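Local coordinates for protein NAD nucleotidase (Haemophilus influenzae, PDB 3ZTV) that hydrolyses NAD and nucleoside 5'-monophosphates in the periplasm, releasing adenosine and nicotinamide riboside, with zinc ions at its active site, at residues N19-Y24 with G44-V49; L53-K58 with L332-A337. One frame throughout, in Å; residues are numbered along the deposited sequence.

Interaction 1 of 2, residues N19-Y24 with G44-V49; sequences NDHHSY and GGFSAV. With ZN (zinc ion), chain C.
His21 and Phe46 meet as an edge-to-face aromatic pair, the only side-chain pair in contact between 19-24 and 44-49. Phe46 presents its edge: CE2 sits over the centre of the imidazole, 3.6 Å from His21 CG, and the ring planes stand at 71°. The C-H at CE2 thus points into the pi cloud of the histidine. His21 CG lies between the backbone N and the carbonyl carbon (chi1 87°), which swings the ring toward the helix. With one face given to Phe46, the imidazole still uses both nitrogens in hydrogen bonds, ND1 with His67 and NE2 with Asp86, and these should fix its rotation.

The backbones approach more loosely, Tyr24 O lying 4.1 Å from Gly45 CA. Ser268 OG bridges them through hydrogen bonds with Tyr24 O and Gly45 N. Gly45 is the N-cap residue, and its backbone angles would press a CB against the preceding carbonyl, so glycine suits the place. On the loop side, a type I' turn runs from His21 to Tyr24, closed by a bond of 2.9 Å from Tyr24 N to His21 O.

Metal binding flanks His21 in the sequence. Asp20 OD1 binds zinc at 2.0 Å and His22 NE2 at 2.1 Å, with a water and Asp70 as further ligands. This Asp-X-His pair after the first strand is the hallmark of calcineurin-like metallophosphoesterases. Asp20 supplies a carboxylate oxygen and His22 an imidazole nitrogen; His22 ND1 hydrogen-bonds Thr73 O, which should fix the ring's rotation. The chemistry implies a division of labour: the two neighbours hold the metal, while His21, held by Asp86 and His67 and packed against Phe46, probably helps hold the loop that carries them.

Interaction 2 of 2, residues L53-K58 with L332-A337; sequences LNKLRK and LDDHDA
Lys55 NZ is gripped by a carboxylate and a water. Lys55 NZ donates to Asp334 OD1 at 2.8 Å in a salt bridge, using the oxygen's anti lone pair, the one turned away from OD2. Asp334 OD2 hydrogen-bonds Ser331 OG, the strongest polar partner of this carboxylate. Lys55 is the main counter-charge, with Lys52 at most a weak, distant second; together they would probably favour the ionised carboxylate. A lysine suits this exposed helix flank because its chain, bent at chi3 (-82°), can bring the ammonium group alongside the buried Asp334. Water 4 adds a second link, accepting from Lys55 NZ at 3.0 Å and from His335 N.

Next to Lys55 on the same helix, Asn54 faces Asp336 mainly through water. Their side chains cross at about a right angle, and the amide and carboxylate planes are 77° apart. Two waters span the gap, both accepting from Asn54 ND2. Water 2 lies 3.0 Å from Asn54 ND2, and water 3 lies 3.1 Å from Asn54 ND2. Water 3 donates to Asp336 OD1 at 2.6 Å, while water 2 lies 2.8 Å from Asp336 OD2. An asparagine serves here because its amide N-H groups can supply both waters.

Asp336 has a further duty. From the N-cap position its side chain caps a backbone N at the start of helix 337-353; OD2 also bonds Thr339 OG1. A short side chain bearing two acceptors is apt for this place, since it can cap the helix and still hold water toward Asn54. The arrangement is that of an aspartate N-cap, here on helix 337-353, joined by a surface salt bridge and bridging waters to the flank of helix 46-59 in the metallophosphoesterase domain, away from the zinc and adenosine sites.

In the fold
From the N terminus, strand 11-18 runs into the zinc-binding loop, the chain then passes through strands 28-34 and 37-43, and interaction 1 closes this short excursion by bringing the start of helix 46-59 back to the loop. Interaction 2 opens later on the same helix and closes a far longer loop of 273 residues, at the connection between strand 330-332 and helix 337-353. The two are in series, neither nesting nor crossing. Their centres lie 13 Å apart, and they touch where Ser47 OG probably hydrogen-bonds Asp336 N, 3.0 Å away. Helix 46-59 thereby joins the metal-site loop to the edge of the seven-stranded sheet and the helix that follows.

Interaction 1 of 2, residues N19-Y24 with G44-V49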
loop_
_atom_site.group_PDB
_atom_site.type_symbol
_atom_site.label_atom_id
_atom_site.label_comp_id
_atom_site.label_asym_id
_atom_site.label_seq_id
_atom_site.Cartn_x
_atom_site.Cartn_y
_atom_site.Cartn_z
ATOM N N ASN A 19 -16.010 -10.565 19.967
ATOM C CA ASN A 19 -14.844 -10.804 19.118
ATOM C C ASN A 19 -13.939 -11.820 19.789
ATOM O O ASN A 19 -13.936 -11.948 21.016
ATOM C CB ASN A 19 -14.052 -9.513 18.892
ATOM C CG ASN A 19 -13.545 -8.916 20.194
ATOM O OD1 ASN A 19 -12.391 -9.133 20.603
ATOM N ND2 ASN A 19 -14.404 -8.167 20.860
ATOM N N ASP A 20 -13.179 -12.559 18.982
ATOM C CA ASP A 20 -12.081 -13.376 19.500
ATOM C C ASP A 20 -12.549 -14.403 20.535
ATOM O O ASP A 20 -11.920 -14.608 21.583
ATOM C CB ASP A 20 -10.974 -12.492 20.079
ATOM C CG ASP A 20 -10.282 -11.664 19.011
ATOM O OD1 ASP A 20 -9.330 -12.169 18.362
ATOM O OD2 ASP A 20 -10.690 -10.504 18.799
ATOM N N HIS A 21 -13.663 -15.055 20.253
ATOM C CA HIS A 21 -14.097 -16.098 21.183
ATOM C C HIS A 21 -13.197 -17.344 21.179
ATOM O O HIS A 21 -13.148 -18.059 22.181
ATOM C CB HIS A 21 -15.614 -16.411 21.099
ATOM C CG HIS A 21 -16.014 -17.439 20.084
ATOM N ND1 HIS A 21 -16.445 -17.108 18.813
ATOM C CD2 HIS A 21 -16.146 -18.786 20.188
ATOM C CE1 HIS A 21 -16.780 -18.210 18.167
ATOM N NE2 HIS A 21 -16.617 -19.240 18.982
ATOM N N HIS A 22 -12.461 -17.561 20.092
ATOM C CA HIS A 22 -11.405 -18.589 20.063
ATOM C C HIS A 22 -11.881 -19.957 20.575
ATOM O O HIS A 22 -11.198 -20.615 21.365
ATOM C CB HIS A 22 -10.190 -18.112 20.855
ATOM C CG HIS A 22 -9.327 -17.133 20.114
ATOM N ND1 HIS A 22 -8.444 -17.507 19.124
ATOM C CD2 HIS A 22 -9.181 -15.792 20.253
ATOM C CE1 HIS A 22 -7.817 -16.438 18.661
ATOM N NE2 HIS A 22 -8.232 -15.383 19.346
ATOM N N SER A 23 -13.076 -20.348 20.154
ATOM C CA SER A 23 -13.617 -21.662 20.484
ATOM C C SER A 23 -13.886 -21.882 21.972
ATOM O O SER A 23 -14.002 -23.035 22.417
ATOM C CB SER A 23 -12.730 -22.781 19.906
ATOM O OG SER A 23 -12.651 -22.682 18.493
ATOM N N TYR A 24 -14.010 -20.791 22.737
ATOM C CA TYR A 24 -14.370 -20.890 24.155
ATOM C C TYR A 24 -15.881 -21.038 24.289
ATOM O O TYR A 24 -16.605 -20.063 24.553
ATOM C CB TYR A 24 -13.873 -19.680 24.954
ATOM C CG TYR A 24 -12.432 -19.802 25.376
ATOM C CD1 TYR A 24 -11.400 -19.704 24.449
ATOM C CD2 TYR A 24 -12.098 -20.036 26.706
ATOM C CE1 TYR A 24 -10.075 -19.825 24.833
ATOM C CE2 TYR A 24 -10.775 -20.160 27.103
ATOM C CZ TYR A 24 -9.769 -20.049 26.160
ATOM O OH TYR A 24 -8.461 -20.172 26.569
ATOM N N GLY A 44 -18.086 -15.864 31.021
ATOM C CA GLY A 44 -18.172 -16.198 29.618
ATOM C C GLY A 44 -18.916 -17.470 29.274
ATOM O O GLY A 44 -19.798 -17.923 30.010
ATOM N N GLY A 45 -18.544 -18.048 28.136
ATOM C CA GLY A 45 -19.247 -19.185 27.575
ATOM C C GLY A 45 -20.299 -18.732 26.580
ATOM O O GLY A 45 -20.892 -17.658 26.733
ATOM N N PHE A 46 -20.526 -19.537 25.550
ATOM C CA PHE A 46 -21.436 -19.126 24.490
ATOM C C PHE A 46 -22.913 -19.184 24.867
ATOM O O PHE A 46 -23.725 -18.517 24.234
ATOM C CB PHE A 46 -21.170 -19.874 23.178
ATOM C CG PHE A 46 -20.999 -18.954 21.997
ATOM C CD1 PHE A 46 -22.107 -18.478 21.307
ATOM C CD2 PHE A 46 -19.736 -18.552 21.589
ATOM C CE1 PHE A 46 -21.959 -17.627 20.233
ATOM C CE2 PHE A 46 -19.587 -17.691 20.507
ATOM C CZ PHE A 46 -20.701 -17.236 19.829
ATOM N N SER A 47 -23.280 -19.963 25.883
ATOM C CA SER A 47 -24.671 -19.944 26.321
ATOM C C SER A 47 -25.024 -18.560 26.866
ATOM O O SER A 47 -26.080 -18.005 26.534
ATOM C CB SER A 47 -24.933 -21.017 27.371
ATOM O OG SER A 47 -26.293 -20.984 27.774
ATOM N N ALA A 48 -24.148 -17.998 27.696
ATOM C CA ALA A 48 -24.337 -16.638 28.199
ATOM C C ALA A 48 -24.315 -15.613 27.064
ATOM O O ALA A 48 -25.121 -14.683 27.060
ATOM C CB ALA A 48 -23.285 -16.306 29.248
ATOM N N VAL A 49 -23.399 -15.765 26.107
ATOM C CA VAL A 49 -23.330 -14.836 24.972
ATOM C C VAL A 49 -24.668 -14.789 24.240
ATOM O O VAL A 49 -25.250 -13.709 24.039
ATOM C CB VAL A 49 -22.204 -15.200 23.969
ATOM C CG1 VAL A 49 -22.388 -14.455 22.666
ATOM C CG2 VAL A 49 -20.841 -14.885 24.563
HETATM ZN ZN ZN C . -7.805 -13.403 18.747
HETATM O O HOH W 1 -6.221 -12.474 17.804
#

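Interaction 2 of 2, residues L53-K58 with L332-A337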
loop_
_atom_site.group_PDB
_atom_site.type_symbol
_atom_site.label_atom_id
_atom_site.label_comp_id
_atom_site.label_asym_id
_atom_site.label_seq_id
_atom_site.Cartn_x
_atom_site.Cartn_y
_atom_site.Cartn_z
ATOM N N LEU A 53 -27.266 -11.630 24.055
ATOM C CA LEU A 53 -27.587 -11.052 22.751
ATOM C C LEU A 53 -29.093 -11.133 22.479
ATOM O O LEU A 53 -29.695 -10.163 22.008
ATOM C CB LEU A 53 -26.803 -11.746 21.628
ATOM C CG LEU A 53 -25.300 -11.476 21.554
ATOM C CD1 LEU A 53 -24.667 -12.393 20.506
ATOM C CD2 LEU A 53 -25.007 -10.018 21.252
ATOM N N ASN A 54 -29.704 -12.275 22.787
ATOM C CA ASN A 54 -31.125 -12.449 22.538
ATOM C C ASN A 54 -31.959 -11.471 23.348
ATOM O O ASN A 54 -32.907 -10.880 22.834
ATOM C CB ASN A 54 -31.565 -13.887 22.831
ATOM C CG ASN A 54 -31.135 -14.862 21.746
ATOM O OD1 ASN A 54 -30.744 -14.448 20.658
ATOM N ND2 ASN A 54 -31.223 -16.160 22.033
ATOM N N LYS A 55 -31.612 -11.294 24.614
ATOM C CA LYS A 55 -32.370 -10.384 25.458
ATOM C C LYS A 55 -32.164 -8.925 25.064
ATOM O O LYS A 55 -33.116 -8.143 25.042
ATOM C CB LYS A 55 -32.028 -10.610 26.928
ATOM C CG LYS A 55 -32.587 -11.911 27.459
ATOM C CD LYS A 55 -32.352 -12.071 28.942
ATOM C CE LYS A 55 -30.956 -12.591 29.229
ATOM N NZ LYS A 55 -30.829 -13.045 30.649
ATOM N N LEU A 56 -30.931 -8.545 24.748
ATOM C CA LEU A 56 -30.665 -7.147 24.402
ATOM C C LEU A 56 -31.260 -6.761 23.054
ATOM O O LEU A 56 -31.817 -5.669 22.906
ATOM C CB LEU A 56 -29.169 -6.826 24.443
ATOM C CG LEU A 56 -28.518 -6.923 25.826
ATOM C CD1 LEU A 56 -27.017 -6.639 25.726
ATOM C CD2 LEU A 56 -29.191 -5.984 26.837
ATOM N N ARG A 57 -31.172 -7.649 22.072
ATOM C CA ARG A 57 -31.668 -7.311 20.739
ATOM C C ARG A 57 -33.190 -7.121 20.732
ATOM O O ARG A 57 -33.708 -6.341 19.938
ATOM C CB ARG A 57 -31.218 -8.332 19.685
ATOM C CG ARG A 57 -31.970 -9.645 19.707
ATOM C CD ARG A 57 -31.273 -10.668 18.827
ATOM N NE ARG A 57 -31.359 -10.328 17.405
ATOM C CZ ARG A 57 -30.607 -10.886 16.461
ATOM N NH1 ARG A 57 -29.695 -11.790 16.779
ATOM N NH2 ARG A 57 -30.763 -10.526 15.194
ATOM N N LYS A 58 -33.905 -7.799 21.629
ATOM C CA LYS A 58 -35.357 -7.617 21.708
ATOM C C LYS A 58 -35.735 -6.355 22.482
ATOM O O LYS A 58 -36.830 -5.822 22.306
ATOM C CB LYS A 58 -36.031 -8.843 22.315
ATOM C CG LYS A 58 -36.009 -8.891 23.817
ATOM C CD LYS A 58 -36.348 -10.286 24.299
ATOM C CE LYS A 58 -36.731 -10.287 25.763
ATOM N NZ LYS A 58 -36.410 -11.574 26.392
ATOM N N LEU A 332 -25.276 -11.478 35.355
ATOM C CA LEU A 332 -25.141 -12.784 36.016
ATOM C C LEU A 332 -26.037 -13.873 35.437
ATOM O O LEU A 332 -27.231 -13.663 35.210
ATOM C CB LEU A 332 -25.426 -12.671 37.521
ATOM C CG LEU A 332 -24.503 -11.767 38.329
ATOM C CD1 LEU A 332 -25.101 -11.482 39.704
ATOM C CD2 LEU A 332 -23.113 -12.362 38.462
ATOM N N ASP A 333 -25.438 -15.044 35.213
ATOM C CA ASP A 333 -26.166 -16.288 34.951
ATOM C C ASP A 333 -27.079 -16.254 33.732
ATOM O O ASP A 333 -28.152 -16.857 33.740
ATOM C CB ASP A 333 -26.965 -16.713 36.195
ATOM C CG ASP A 333 -26.080 -16.959 37.404
ATOM O OD1 ASP A 333 -24.940 -17.450 37.247
ATOM O OD2 ASP A 333 -26.537 -16.658 38.526
ATOM N N ASP A 334 -26.662 -15.569 32.670
ATOM C CA ASP A 334 -27.404 -15.660 31.417
ATOM C C ASP A 334 -27.216 -17.055 30.832
ATOM O O ASP A 334 -26.101 -17.563 30.785
ATOM C CB ASP A 334 -26.903 -14.643 30.392
ATOM C CG ASP A 334 -26.995 -13.219 30.878
ATOM O OD1 ASP A 334 -28.123 -12.697 31.022
ATOM O OD2 ASP A 334 -25.926 -12.620 31.094
ATOM N N HIS A 335 -28.295 -17.670 30.377
ATOM C CA HIS A 335 -28.171 -18.936 29.662
ATOM C C HIS A 335 -29.301 -19.128 28.660
ATOM O O HIS A 335 -30.435 -18.709 28.885
ATOM C CB HIS A 335 -28.009 -20.132 30.615
ATOM C CG HIS A 335 -29.194 -20.379 31.489
ATOM N ND1 HIS A 335 -30.018 -21.472 31.326
ATOM C CD2 HIS A 335 -29.684 -19.691 32.546
ATOM C CE1 HIS A 335 -30.971 -21.442 32.241
ATOM N NE2 HIS A 335 -30.791 -20.371 32.994
ATOM N N ASP A 336 -28.962 -19.718 27.519
ATOM C CA ASP A 336 -29.893 -19.872 26.412
ATOM C C ASP A 336 -30.195 -21.349 26.234
ATOM O O ASP A 336 -29.279 -22.155 26.109
ATOM C CB ASP A 336 -29.264 -19.319 25.133
ATOM C CG ASP A 336 -30.143 -19.513 23.916
ATOM O OD1 ASP A 336 -31.286 -19.015 23.917
ATOM O OD2 ASP A 336 -29.701 -20.170 22.948
ATOM N N ALA A 337 -31.477 -21.707 26.222
ATOM C CA ALA A 337 -31.880 -23.112 26.165
ATOM C C ALA A 337 -31.331 -23.836 24.936
ATOM O O ALA A 337 -30.773 -24.927 25.045
ATOM C CB ALA A 337 -33.402 -23.229 26.231
HETATM O O HOH W 2 -30.496 -18.722 20.682
HETATM O O HOH W 3 -32.260 -16.800 24.891
HETATM O O HOH W 4 -30.939 -16.010 30.681
#